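Long-range contact in competence/damage-inducible protein CinA (Agrobacterium tumefaciens, PDB 2A9S), which is of unknown function but belongs to the competence/damage-inducible CinA family and probably deamidates nicotinamide mononucleotide, as related CinA-type proteins do: residues 95-109 against 120-132. Sequence-based numbering, arbitrary orientation.
Sequences LYRSRANFAVAVTGI and PVGLVHLATKARN
R131 bends at its second side-chain torsion (chi2 -79°) and then runs extended, which carries its guanidinium against the loop that follows helix 84-96, with the S98 and A100 carbonyl oxygens at its edge. There R131 NE and NH2 grip A100 O side-on, NE at 2.8 Å, with the oxygen lying in the guanidinium plane. NH2 also donates to S98 O, which it meets from above the carbonyl plane. One water joins R131 NH1 to Y96 O. L95 turns its CG away from its own backbone N (chi1 -178°), and CD2 packs on the A130 carbonyl carbon at 3.6 Å.

Beyond this corner, strands 102-108 and 123-130 run antiparallel, with paired backbone bonds at A103/K129, A105/A127 and T107/H125. On the face beneath helix 147-167, F102 offers its ring edge to A130 CB, V104 CG2 presses tightly on T128 CG2 at 3.4 Å, and V106 CG1 lies alongside L126 CD2. A103 and A105 face helix 84-96 instead. At the far end G122 N donates to I109 O (2.8 Å), where a type II turn starts strand 123-130. Strand 102-108 is the middle strand of a mixed five-stranded sheet and 123-130 the next one out, with helices over both faces, an alpha/beta/alpha sandwich.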
ATOM      1  N   LEU A  95       6.499  -2.785  12.694  1.00 17.42           N
ATOM      2  CA  LEU A  95       6.021  -3.681  13.713  1.00 19.77           C
ATOM      3  C   LEU A  95       5.573  -2.884  14.930  1.00 20.04           C
ATOM      4  O   LEU A  95       4.434  -3.033  15.395  1.00 20.09           O
ATOM      5  CB  LEU A  95       7.108  -4.707  14.092  1.00 19.55           C
ATOM      6  CG  LEU A  95       6.675  -5.732  15.133  1.00 20.46           C
ATOM      7  CD1 LEU A  95       5.524  -6.593  14.661  1.00 20.75           C
ATOM      8  CD2 LEU A  95       7.905  -6.575  15.570  1.00 21.23           C
ATOM      9  N   TYR A  96       6.440  -2.006  15.427  0.50 20.80           N
ATOM     10  CA  TYR A  96       6.153  -1.282  16.671  0.50 21.46           C
ATOM     11  C   TYR A  96       5.349   0.026  16.492  0.50 21.17           C
ATOM     12  O   TYR A  96       4.958   0.657  17.480  0.50 21.64           O
ATOM     13  CB  TYR A  96       7.423  -1.122  17.547  0.50 21.62           C
ATOM     14  CG  TYR A  96       8.002  -2.460  17.998  0.50 22.13           C
ATOM     15  CD1 TYR A  96       7.351  -3.239  18.954  0.50 23.71           C
ATOM     16  CD2 TYR A  96       9.182  -2.954  17.454  0.50 23.07           C
ATOM     17  CE1 TYR A  96       7.858  -4.477  19.350  0.50 23.23           C
ATOM     18  CE2 TYR A  96       9.699  -4.184  17.848  0.50 22.45           C
ATOM     19  CZ  TYR A  96       9.033  -4.938  18.787  0.50 22.70           C
ATOM     20  OH  TYR A  96       9.551  -6.152  19.183  0.50 23.81           O
ATOM     21  N   ARG A  97       5.064   0.397  15.241  1.00 21.02           N
ATOM     22  CA  ARG A  97       4.049   1.410  14.933  1.00 19.89           C
ATOM     23  C   ARG A  97       2.735   0.778  14.408  1.00 19.03           C
ATOM     24  O   ARG A  97       1.987   1.387  13.618  1.00 18.56           O
ATOM     25  CB  ARG A  97       4.603   2.487  14.005  1.00 20.30           C
ATOM     26  CG  ARG A  97       5.676   3.324  14.702  1.00 23.29           C
ATOM     27  CD  ARG A  97       6.444   4.187  13.761  1.00 26.59           C
ATOM     28  NE  ARG A  97       7.611   4.821  14.402  1.00 29.11           N
ATOM     29  CZ  ARG A  97       8.067   6.038  14.099  1.00 29.55           C
ATOM     30  NH1 ARG A  97       7.451   6.797  13.202  1.00 28.09           N
ATOM     31  NH2 ARG A  97       9.139   6.510  14.709  1.00 31.44           N
ATOM     32  N   SER A  98       2.459  -0.446  14.864  1.00 17.58           N
ATOM     33  CA  SER A  98       1.238  -1.146  14.504  1.00 17.43           C
ATOM     34  C   SER A  98       0.806  -2.058  15.636  1.00 16.91           C
ATOM     35  O   SER A  98       1.509  -2.144  16.666  1.00 18.15           O
ATOM     36  CB  SER A  98       1.451  -1.961  13.229  1.00 17.16           C
ATOM     37  OG  SER A  98       2.063  -3.211  13.505  1.00 16.27           O
ATOM     38  N   ARG A  99      -0.321  -2.741  15.434  1.00 16.47           N
ATOM     39  CA  ARG A  99      -0.801  -3.747  16.369  1.00 17.49           C
ATOM     40  C   ARG A  99      -0.513  -5.143  15.855  1.00 16.79           C
ATOM     41  O   ARG A  99      -1.046  -6.103  16.390  1.00 17.74           O
ATOM     42  CB  ARG A  99      -2.316  -3.594  16.618  1.00 18.01           C
ATOM     43  CG  ARG A  99      -2.763  -2.172  16.786  1.00 22.66           C
ATOM     44  CD  ARG A  99      -4.131  -2.120  17.416  1.00 32.74           C
ATOM     45  NE  ARG A  99      -4.206  -1.029  18.388  1.00 37.50           N
ATOM     46  CZ  ARG A  99      -4.162  -1.196  19.709  1.00 40.52           C
ATOM     47  NH1 ARG A  99      -4.067  -2.414  20.241  1.00 41.26           N
ATOM     48  NH2 ARG A  99      -4.225  -0.133  20.502  1.00 43.39           N
ATOM     49  N   ALA A 100       0.368  -5.275  14.863  1.00 16.01           N
ATOM     50  CA  ALA A 100       0.633  -6.583  14.271  1.00 15.55           C
ATOM     51  C   ALA A 100       1.558  -7.412  15.149  1.00 15.09           C
ATOM     52  O   ALA A 100       2.340  -6.881  15.938  1.00 15.94           O
ATOM     53  CB  ALA A 100       1.249  -6.441  12.890  1.00 15.51           C
ATOM     54  N   ASN A 101       1.458  -8.722  14.987  1.00 15.29           N
ATOM     55  CA  ASN A 101       2.457  -9.646  15.492  1.00 14.65           C
ATOM     56  C   ASN A 101       3.719  -9.760  14.636  1.00 15.11           C
ATOM     57  O   ASN A 101       4.794 -10.028  15.174  1.00 14.82           O
ATOM     58  CB  ASN A 101       1.850 -11.028  15.644  1.00 15.41           C
ATOM     59  CG  ASN A 101       0.569 -11.000  16.434  1.00 16.41           C
ATOM     60  OD1 ASN A 101      -0.521 -10.814  15.890  1.00 19.06           O
ATOM     61  ND2 ASN A 101       0.701 -11.156  17.752  1.00 20.42           N
ATOM     62  N   PHE A 102       3.569  -9.613  13.305  1.00 13.75           N
ATOM     63  CA  PHE A 102       4.701  -9.722  12.361  1.00 13.35           C
ATOM     64  C   PHE A 102       4.697  -8.525  11.419  1.00 12.12           C
ATOM     65  O   PHE A 102       3.622  -8.026  11.067  1.00 11.95           O
ATOM     66  CB  PHE A 102       4.576 -10.974  11.472  1.00 13.56           C
ATOM     67  CG  PHE A 102       4.397 -12.281  12.232  1.00 15.74           C
ATOM     68  CD1 PHE A 102       5.316 -12.681  13.196  1.00 18.74           C
ATOM     69  CD2 PHE A 102       3.309 -13.103  11.953  1.00 18.87           C
ATOM     70  CE1 PHE A 102       5.144 -13.886  13.903  1.00 20.26           C
ATOM     71  CE2 PHE A 102       3.124 -14.302  12.644  1.00 20.87           C
ATOM     72  CZ  PHE A 102       4.043 -14.704  13.614  1.00 18.13           C
ATOM     73  N   ALA A 103       5.877  -8.076  10.995  1.00 11.89           N
ATOM     74  CA  ALA A 103       5.947  -7.070   9.923  1.00 11.29           C
ATOM     75  C   ALA A 103       6.884  -7.594   8.846  1.00 11.50           C
ATOM     76  O   ALA A 103       7.847  -8.343   9.136  1.00 12.21           O
ATOM     77  CB  ALA A 103       6.408  -5.717  10.430  1.00 11.24           C
ATOM     78  N   VAL A 104       6.573  -7.273   7.600  1.00 11.14           N
ATOM     79  CA  VAL A 104       7.499  -7.559   6.505  1.00 10.44           C
ATOM     80  C   VAL A 104       7.820  -6.230   5.831  1.00 10.17           C
ATOM     81  O   VAL A 104       6.908  -5.425   5.576  1.00 10.10           O
ATOM     82  CB  VAL A 104       6.917  -8.600   5.483  1.00 10.27           C
ATOM     83  CG1 VAL A 104       5.550  -8.141   4.907  1.00 15.06           C
ATOM     84  CG2 VAL A 104       7.997  -8.965   4.382  1.00 12.67           C
ATOM     85  N   ALA A 105       9.106  -6.035   5.515  1.00  9.98           N
ATOM     86  CA  ALA A 105       9.606  -4.802   4.913  1.00 10.04           C
ATOM     87  C   ALA A 105      10.429  -5.128   3.668  1.00 10.07           C
ATOM     88  O   ALA A 105      11.200  -6.088   3.684  1.00  9.75           O
ATOM     89  CB  ALA A 105      10.486  -4.046   5.923  1.00 11.36           C
ATOM     90  N   VAL A 106      10.264  -4.343   2.612  1.00  9.44           N
ATOM     91  CA  VAL A 106      11.046  -4.564   1.378  1.00  9.88           C
ATOM     92  C   VAL A 106      11.590  -3.240   0.870  1.00 10.68           C
ATOM     93  O   VAL A 106      10.875  -2.204   0.894  1.00  9.69           O
ATOM     94  CB  VAL A 106      10.233  -5.312   0.256  1.00  9.81           C
ATOM     95  CG1 VAL A 106       9.712  -6.661   0.769  1.00 10.35           C
ATOM     96  CG2 VAL A 106       9.073  -4.458  -0.307  1.00 10.12           C
ATOM     97  N   THR A 107      12.857  -3.258   0.423  1.00 10.80           N
ATOM     98  CA  THR A 107      13.453  -2.084  -0.183  1.00 12.34           C
ATOM     99  C   THR A 107      14.354  -2.577  -1.323  1.00 13.26           C
ATOM    100  O   THR A 107      15.207  -3.464  -1.103  1.00 12.24           O
ATOM    101  CB  THR A 107      14.258  -1.191   0.822  1.00 12.79           C
ATOM    102  OG1 THR A 107      14.820  -0.081   0.106  1.00 12.96           O
ATOM    103  CG2 THR A 107      15.365  -1.950   1.537  1.00 13.08           C
ATOM    104  N   GLY A 108      14.096  -2.085  -2.534  1.00 12.09           N
ATOM    105  CA  GLY A 108      14.873  -2.584  -3.682  1.00 13.24           C
ATOM    106  C   GLY A 108      14.818  -1.686  -4.893  1.00 13.65           C
ATOM    107  O   GLY A 108      14.263  -0.570  -4.821  1.00 14.02           O
ATOM    108  N   ILE A 109      15.382  -2.197  -6.002  1.00 12.96           N
ATOM    109  CA  ILE A 109      15.464  -1.455  -7.251  1.00 14.10           C
ATOM    110  C   ILE A 109      14.674  -2.186  -8.326  1.00 13.33           C
ATOM    111  O   ILE A 109      15.150  -3.176  -8.872  1.00 12.08           O
ATOM    112  CB  ILE A 109      16.927  -1.283  -7.725  1.00 13.54           C
ATOM    113  CG1 ILE A 109      17.743  -0.653  -6.596  1.00 15.87           C
ATOM    114  CG2 ILE A 109      16.956  -0.449  -8.991  1.00 13.95           C
ATOM    115  CD1 ILE A 109      19.271  -0.723  -6.792  1.00 15.40           C
ATOM    116  N   PRO A 120      22.513  -3.361  -8.404  1.00 13.99           N
ATOM    117  CA  PRO A 120      21.906  -3.457  -9.735  1.00 13.30           C
ATOM    118  C   PRO A 120      20.380  -3.477  -9.675  1.00 12.65           C
ATOM    119  O   PRO A 120      19.792  -3.790  -8.621  1.00 10.92           O
ATOM    120  CB  PRO A 120      22.411  -4.796 -10.266  1.00 14.11           C
ATOM    121  CG  PRO A 120      22.707  -5.619  -8.998  1.00 15.36           C
ATOM    122  CD  PRO A 120      23.109  -4.638  -7.940  1.00 14.51           C
ATOM    123  N   VAL A 121      19.754  -3.137 -10.795  1.00 11.38           N
ATOM    124  CA  VAL A 121      18.325  -3.391 -10.949  1.00 12.45           C
ATOM    125  C   VAL A 121      18.045  -4.853 -10.564  1.00 12.55           C
ATOM    126  O   VAL A 121      18.802  -5.744 -10.934  1.00 11.69           O
ATOM    127  CB  VAL A 121      17.849  -3.061 -12.386  1.00 12.57           C
ATOM    128  CG1 VAL A 121      16.341  -3.412 -12.571  1.00 13.09           C
ATOM    129  CG2 VAL A 121      18.114  -1.548 -12.695  1.00 12.66           C
ATOM    130  N   GLY A 122      16.982  -5.075  -9.781  1.00 10.61           N
ATOM    131  CA  GLY A 122      16.615  -6.424  -9.357  1.00 11.10           C
ATOM    132  C   GLY A 122      17.123  -6.818  -7.962  1.00 11.33           C
ATOM    133  O   GLY A 122      16.742  -7.873  -7.437  1.00 11.19           O
ATOM    134  N   LEU A 123      17.980  -5.986  -7.378  1.00  9.89           N
ATOM    135  CA  LEU A 123      18.454  -6.193  -6.017  1.00 10.62           C
ATOM    136  C   LEU A 123      17.364  -5.771  -5.045  1.00  9.68           C
ATOM    137  O   LEU A 123      16.875  -4.637  -5.113  1.00 10.00           O
ATOM    138  CB  LEU A 123      19.705  -5.336  -5.730  1.00 11.08           C
ATOM    139  CG  LEU A 123      20.092  -5.250  -4.251  1.00 11.59           C
ATOM    140  CD1 LEU A 123      20.568  -6.581  -3.710  1.00 12.63           C
ATOM    141  CD2 LEU A 123      21.130  -4.165  -4.019  1.00 10.11           C
ATOM    142  N   VAL A 124      16.979  -6.659  -4.134  1.00  9.45           N
ATOM    143  CA  VAL A 124      15.914  -6.326  -3.195  1.00 10.06           C
ATOM    144  C   VAL A 124      16.326  -6.890  -1.836  1.00 10.68           C
ATOM    145  O   VAL A 124      16.752  -8.041  -1.752  1.00 12.06           O
ATOM    146  CB  VAL A 124      14.535  -6.942  -3.600  1.00 10.89           C
ATOM    147  CG1 VAL A 124      13.443  -6.659  -2.504  1.00 12.67           C
ATOM    148  CG2 VAL A 124      14.063  -6.462  -4.983  1.00  9.53           C
ATOM    149  N   HIS A 125      16.203  -6.075  -0.802  1.00 10.81           N
ATOM    150  CA  HIS A 125      16.431  -6.522   0.571  1.00 11.21           C
ATOM    151  C   HIS A 125      15.060  -6.696   1.230  1.00 10.90           C
ATOM    152  O   HIS A 125      14.229  -5.786   1.171  1.00 10.08           O
ATOM    153  CB  HIS A 125      17.272  -5.504   1.335  1.00 12.51           C
ATOM    154  CG  HIS A 125      18.734  -5.560   0.980  1.00 12.55           C
ATOM    155  ND1 HIS A 125      19.584  -6.514   1.497  1.00 16.62           N
ATOM    156  CD2 HIS A 125      19.466  -4.837   0.104  1.00 14.96           C
ATOM    157  CE1 HIS A 125      20.790  -6.353   0.987  1.00 13.33           C
ATOM    158  NE2 HIS A 125      20.751  -5.334   0.148  1.00 13.60           N
ATOM    159  N   LEU A 126      14.835  -7.870   1.821  1.00 10.24           N
ATOM    160  CA  LEU A 126      13.570  -8.162   2.502  1.00 10.94           C
ATOM    161  C   LEU A 126      13.885  -8.533   3.937  1.00 12.53           C
ATOM    162  O   LEU A 126      14.875  -9.251   4.218  1.00 12.02           O
ATOM    163  CB  LEU A 126      12.793  -9.307   1.825  1.00 12.05           C
ATOM    164  CG  LEU A 126      12.413  -9.180   0.350  1.00 12.16           C
ATOM    165  CD1 LEU A 126      13.537  -9.734  -0.542  1.00 11.75           C
ATOM    166  CD2 LEU A 126      11.114  -9.912   0.091  1.00 14.31           C
ATOM    167  N   ALA A 127      13.025  -8.077   4.851  1.00 12.22           N
ATOM    168  CA  ALA A 127      13.202  -8.407   6.275  1.00 12.76           C
ATOM    169  C   ALA A 127      11.825  -8.634   6.869  1.00 13.71           C
ATOM    170  O   ALA A 127      10.874  -7.901   6.563  1.00 12.60           O
ATOM    171  CB  ALA A 127      13.928  -7.295   7.009  1.00 13.12           C
ATOM    172  N   THR A 128      11.717  -9.651   7.714  1.00 15.65           N
ATOM    173  CA  THR A 128      10.508  -9.838   8.514  1.00 16.16           C
ATOM    174  C   THR A 128      10.878  -9.862   9.995  1.00 16.16           C
ATOM    175  O   THR A 128      11.914 -10.441  10.367  1.00 15.89           O
ATOM    176  CB  THR A 128       9.762 -11.128   8.142  1.00 17.44           C
ATOM    177  OG1 THR A 128      10.655 -12.246   8.268  1.00 20.78           O
ATOM    178  CG2 THR A 128       9.256 -11.073   6.712  1.00 19.09           C
ATOM    179  N   LYS A 129      10.051  -9.243  10.836  1.00 15.81           N
ATOM    180  CA  LYS A 129      10.315  -9.251  12.284  1.00 15.92           C
ATOM    181  C   LYS A 129       9.079  -9.654  13.099  1.00 17.18           C
ATOM    182  O   LYS A 129       7.951  -9.399  12.688  1.00 15.36           O
ATOM    183  CB  LYS A 129      10.872  -7.908  12.731  1.00 16.05           C
ATOM    184  CG  LYS A 129      11.346  -7.880  14.188  1.00 18.36           C
ATOM    185  CD  LYS A 129      12.057  -6.600  14.525  1.00 21.14           C
ATOM    186  CE  LYS A 129      12.539  -6.678  15.975  1.00 22.33           C
ATOM    187  NZ  LYS A 129      13.486  -5.578  16.280  1.00 25.41           N
ATOM    188  N   ALA A 130       9.307 -10.352  14.215  1.00 17.55           N
ATOM    189  CA  ALA A 130       8.235 -10.762  15.139  1.00 19.04           C
ATOM    190  C   ALA A 130       8.438 -10.050  16.471  1.00 19.71           C
ATOM    191  O   ALA A 130       9.541  -9.610  16.777  1.00 19.46           O
ATOM    192  CB  ALA A 130       8.270 -12.247  15.362  1.00 18.90           C
ATOM    193  N   ARG A 131       7.364  -9.932  17.245  1.00 22.13           N
ATOM    194  CA  ARG A 131       7.392  -9.266  18.557  1.00 24.97           C
ATOM    195  C   ARG A 131       8.419  -9.849  19.546  1.00 26.50           C
ATOM    196  O   ARG A 131       8.921  -9.129  20.418  1.00 26.48           O
ATOM    197  CB  ARG A 131       6.001  -9.310  19.199  1.00 25.35           C
ATOM    198  CG  ARG A 131       4.932  -8.517  18.480  1.00 25.89           C
ATOM    199  CD  ARG A 131       5.051  -7.053  18.815  1.00 27.84           C
ATOM    200  NE  ARG A 131       4.050  -6.269  18.099  1.00 26.82           N
ATOM    201  CZ  ARG A 131       3.829  -4.967  18.263  1.00 26.76           C
ATOM    202  NH1 ARG A 131       4.495  -4.267  19.180  1.00 25.06           N
ATOM    203  NH2 ARG A 131       2.899  -4.373  17.524  1.00 24.19           N
ATOM    204  N   ASN A 132       8.709 -11.149  19.417  1.00 27.86           N
ATOM    205  CA  ASN A 132       9.692 -11.843  20.269  1.00 29.09           C
ATOM    206  C   ASN A 132      11.147 -11.518  19.895  1.00 29.24           C
ATOM    207  O   ASN A 132      12.106 -12.056  20.484  1.00 29.52           O
ATOM    208  CB  ASN A 132       9.455 -13.360  20.220  1.00 29.16           C
ATOM    209  CG  ASN A 132       9.863 -13.974  18.893  1.00 31.61           C
ATOM    210  OD1 ASN A 132      10.338 -13.281  17.983  1.00 30.55           O
ATOM    211  ND2 ASN A 132       9.706 -15.299  18.783  1.00 34.15           N
TER
HETATM  212  O   HOH W   1       3.554  -1.358  19.247  1.00 30.42           O
HETATM  213  O   HOH W   2      12.272  -6.139  19.266  1.00 52.35           O
HETATM  214  O   HOH W   3       7.950  -6.972  21.722  1.00 52.90           O